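Local coordinates for protein D-ribose pyranase (Bacillus subtilis, PDB 1OGD) that forms a cytoplasmic decamer of two pentamers and probably catalyses the interconversion of the beta-pyranose and beta-furanose forms of D-ribose, at residues I26-L31 against Y120-L125. Numbering follows the deposited sequence.
With RIP (beta-D-ribopyranose), chain G.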
ATOM      1  N   ILE A  26      22.855  16.367  -6.607  1.00 25.33           N
ATOM      2  CA  ILE A  26      22.328  17.715  -6.783  1.00 25.45           C
ATOM      3  C   ILE A  26      22.323  17.813  -8.296  1.00 25.76           C
ATOM      4  O   ILE A  26      23.354  17.610  -8.936  1.00 25.76           O
ATOM      5  CB  ILE A  26      23.252  18.795  -6.196  1.00 27.04           C
ATOM      6  CG1 ILE A  26      23.367  18.610  -4.680  1.00 28.69           C
ATOM      7  CG2 ILE A  26      22.673  20.174  -6.488  1.00 24.90           C
ATOM      8  CD1 ILE A  26      24.418  19.495  -4.028  1.00 32.58           C
ATOM      9  N   ALA A  27      21.172  18.114  -8.878  1.00 26.52           N
ATOM     10  CA  ALA A  27      21.084  18.140 -10.330  1.00 25.94           C
ATOM     11  C   ALA A  27      20.537  19.408 -10.939  1.00 26.06           C
ATOM     12  O   ALA A  27      19.857  20.186 -10.273  1.00 26.14           O
ATOM     13  CB  ALA A  27      20.232  16.957 -10.795  1.00 25.65           C
ATOM     14  N   ASP A  28      20.846  19.611 -12.219  1.00 26.55           N
ATOM     15  CA  ASP A  28      20.309  20.752 -12.938  1.00 26.82           C
ATOM     16  C   ASP A  28      18.916  20.309 -13.384  1.00 27.58           C
ATOM     17  O   ASP A  28      18.522  19.164 -13.133  1.00 26.60           O
ATOM     18  CB  ASP A  28      21.204  21.144 -14.131  1.00 29.52           C
ATOM     19  CG  ASP A  28      21.426  20.009 -15.129  1.00 28.53           C
ATOM     20  OD1 ASP A  28      22.587  19.858 -15.571  1.00 26.55           O
ATOM     21  OD2 ASP A  28      20.465  19.291 -15.490  1.00 26.18           O
ATOM     22  N   ALA A  29      18.170  21.201 -14.026  1.00 26.46           N
ATOM     23  CA  ALA A  29      16.811  20.894 -14.448  1.00 25.66           C
ATOM     24  C   ALA A  29      16.644  19.810 -15.518  1.00 25.41           C
ATOM     25  O   ALA A  29      15.520  19.367 -15.784  1.00 25.47           O
ATOM     26  CB  ALA A  29      16.120  22.173 -14.904  1.00 23.38           C
ATOM     27  N   GLY A  30      17.742  19.363 -16.115  1.00 23.85           N
ATOM     28  CA  GLY A  30      17.619  18.371 -17.165  1.00 24.77           C
ATOM     29  C   GLY A  30      18.023  16.947 -16.852  1.00 25.06           C
ATOM     30  O   GLY A  30      17.655  16.039 -17.589  1.00 26.37           O
ATOM     31  N   LEU A  31      18.761  16.733 -15.771  1.00 23.52           N
ATOM     32  CA  LEU A  31      19.213  15.389 -15.438  1.00 24.37           C
ATOM     33  C   LEU A  31      18.072  14.385 -15.237  1.00 25.12           C
ATOM     34  O   LEU A  31      17.135  14.639 -14.482  1.00 25.82           O
ATOM     35  CB  LEU A  31      20.066  15.411 -14.169  1.00 25.97           C
ATOM     36  CG  LEU A  31      20.775  14.086 -13.882  1.00 25.67           C
ATOM     37  CD1 LEU A  31      21.937  13.929 -14.851  1.00 26.43           C
ATOM     38  CD2 LEU A  31      21.276  14.059 -12.446  1.00 27.79           C
ATOM     39  N   TYR A 120      25.679  20.317 -17.594  1.00 34.03           N
ATOM     40  CA  TYR A 120      26.385  19.483 -16.629  1.00 32.87           C
ATOM     41  C   TYR A 120      26.572  20.038 -15.220  1.00 31.06           C
ATOM     42  O   TYR A 120      27.581  19.770 -14.563  1.00 30.89           O
ATOM     43  CB  TYR A 120      27.738  19.072 -17.211  1.00 35.80           C
ATOM     44  CG  TYR A 120      27.626  18.520 -18.615  1.00 37.76           C
ATOM     45  CD1 TYR A 120      27.674  19.367 -19.724  1.00 38.52           C
ATOM     46  CD2 TYR A 120      27.419  17.155 -18.833  1.00 38.30           C
ATOM     47  CE1 TYR A 120      27.517  18.866 -21.017  1.00 39.46           C
ATOM     48  CE2 TYR A 120      27.260  16.646 -20.118  1.00 38.11           C
ATOM     49  CZ  TYR A 120      27.309  17.507 -21.204  1.00 39.82           C
ATOM     50  OH  TYR A 120      27.148  17.007 -22.476  1.00 41.58           O
ATOM     51  N   ALA A 121      25.597  20.807 -14.753  1.00 27.83           N
ATOM     52  CA  ALA A 121      25.660  21.351 -13.408  1.00 28.51           C
ATOM     53  C   ALA A 121      25.056  20.301 -12.475  1.00 27.55           C
ATOM     54  O   ALA A 121      23.969  20.497 -11.938  1.00 25.93           O
ATOM     55  CB  ALA A 121      24.870  22.649 -13.322  1.00 26.25           C
ATOM     56  N   ASN A 122      25.763  19.181 -12.315  1.00 28.51           N
ATOM     57  CA  ASN A 122      25.323  18.088 -11.448  1.00 28.86           C
ATOM     58  C   ASN A 122      26.507  17.542 -10.662  1.00 29.47           C
ATOM     59  O   ASN A 122      27.637  17.545 -11.144  1.00 31.02           O
ATOM     60  CB  ASN A 122      24.749  16.906 -12.248  1.00 28.32           C
ATOM     61  CG  ASN A 122      23.771  17.327 -13.324  1.00 30.26           C
ATOM     62  OD1 ASN A 122      24.119  17.368 -14.505  1.00 32.25           O
ATOM     63  ND2 ASN A 122      22.541  17.636 -12.929  1.00 28.72           N
ATOM     64  N   CYS A 123      26.254  17.061  -9.454  1.00 29.49           N
ATOM     65  CA  CYS A 123      27.321  16.458  -8.670  1.00 30.44           C
ATOM     66  C   CYS A 123      26.760  15.510  -7.626  1.00 28.86           C
ATOM     67  O   CYS A 123      25.625  15.657  -7.175  1.00 29.59           O
ATOM     68  CB  CYS A 123      28.187  17.524  -7.991  1.00 29.88           C
ATOM     69  SG  CYS A 123      27.418  18.343  -6.599  1.00 32.07           S
ATOM     70  N   ILE A 124      27.571  14.527  -7.263  1.00 29.07           N
ATOM     71  CA  ILE A 124      27.205  13.549  -6.257  1.00 30.13           C
ATOM     72  C   ILE A 124      28.042  13.828  -5.016  1.00 31.22           C
ATOM     73  O   ILE A 124      29.269  13.958  -5.103  1.00 30.83           O
ATOM     74  CB  ILE A 124      27.507  12.111  -6.735  1.00 30.13           C
ATOM     75  CG1 ILE A 124      26.510  11.707  -7.823  1.00 31.16           C
ATOM     76  CG2 ILE A 124      27.459  11.142  -5.558  1.00 30.20           C
ATOM     77  CD1 ILE A 124      26.824  10.364  -8.468  1.00 32.49           C
ATOM     78  N   LEU A 125      27.382  13.947  -3.869  1.00 30.21           N
ATOM     79  CA  LEU A 125      28.094  14.176  -2.618  1.00 29.37           C
ATOM     80  C   LEU A 125      28.106  12.855  -1.865  1.00 29.45           C
ATOM     81  O   LEU A 125      27.051  12.268  -1.613  1.00 29.23           O
ATOM     82  CB  LEU A 125      27.392  15.242  -1.772  1.00 28.83           C
ATOM     83  CG  LEU A 125      27.180  16.618  -2.403  1.00 30.27           C
ATOM     84  CD1 LEU A 125      26.507  17.536  -1.394  1.00 29.05           C
ATOM     85  CD2 LEU A 125      28.515  17.194  -2.850  1.00 31.95           C
TER
HETATM   86  C1  RIP G1134      21.219  16.084 -18.838  1.00 39.76           C
HETATM   87  C2  RIP G1134      21.721  17.139 -17.885  1.00 37.21           C
HETATM   88  C3  RIP G1134      23.126  17.558 -18.286  1.00 39.24           C
HETATM   89  C4  RIP G1134      23.249  18.004 -19.738  1.00 39.61           C
HETATM   90  C5  RIP G1134      22.716  16.876 -20.613  1.00 40.55           C
HETATM   91  O1  RIP G1134      21.906  14.862 -18.664  1.00 41.81           O
HETATM   92  O2  RIP G1134      20.825  18.229 -17.941  1.00 35.15           O
HETATM   93  O3  RIP G1134      23.602  18.559 -17.424  1.00 38.13           O
HETATM   94  O4  RIP G1134      22.476  19.163 -19.985  1.00 40.64           O
HETATM   95  O5  RIP G1134      21.387  16.459 -20.231  1.00 39.91           O
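The Asp28 carboxylate and the Asn122 side-chain amide meet at the sugar-binding end of two antiparallel strands, their planes turned 63° from each other. Nearby, the Tyr120 ring has C4 of beta-D-ribopyranose over the centre of one face, 4.2 Å above its plane, while His98 packs against the same ring edge-to-face. The strands, 23-27 and 123-127, are neighbours inside the mixed sheet, and the loop after the first strand and the one before the second supply much of the pocket. Asp28 spreads its two oxygens over adjacent sugar hydroxyls: OD1 accepts from ribose O3 in a very short bond of 2.5 Å, and OD2 from O2 at 2.7 Å. Its own loop steadies the group, because Gly30 N donates to Asp28 OD2 over 2.8 Å, closing an Asx turn, and Ala121 N adds a weak bond to OD1 from across the contact. With an alanine here, ribose O2 and O3 would probably lose the carboxylate oxygens that accept from them, and the loop the bond that closes its Asx turn. His98 and His20 of a second subunit also hydrogen-bond the sugar. Farther from the pocket, Ile26 and Cys123 form a hydrogen-bonded pair, Ile26 N reaching Cys123 O and Cys123 N returning to Ile26 O. On the sheet face shared by Ile26 and Cys123, packed against helix 51-61, the ethyl arm of Ile26 (CG1 anti to the carbonyl carbon, chi1 -63°) carries CD1 to within 4.1 Å of Cys123 SG and 3.9 Å of Leu125 CD1.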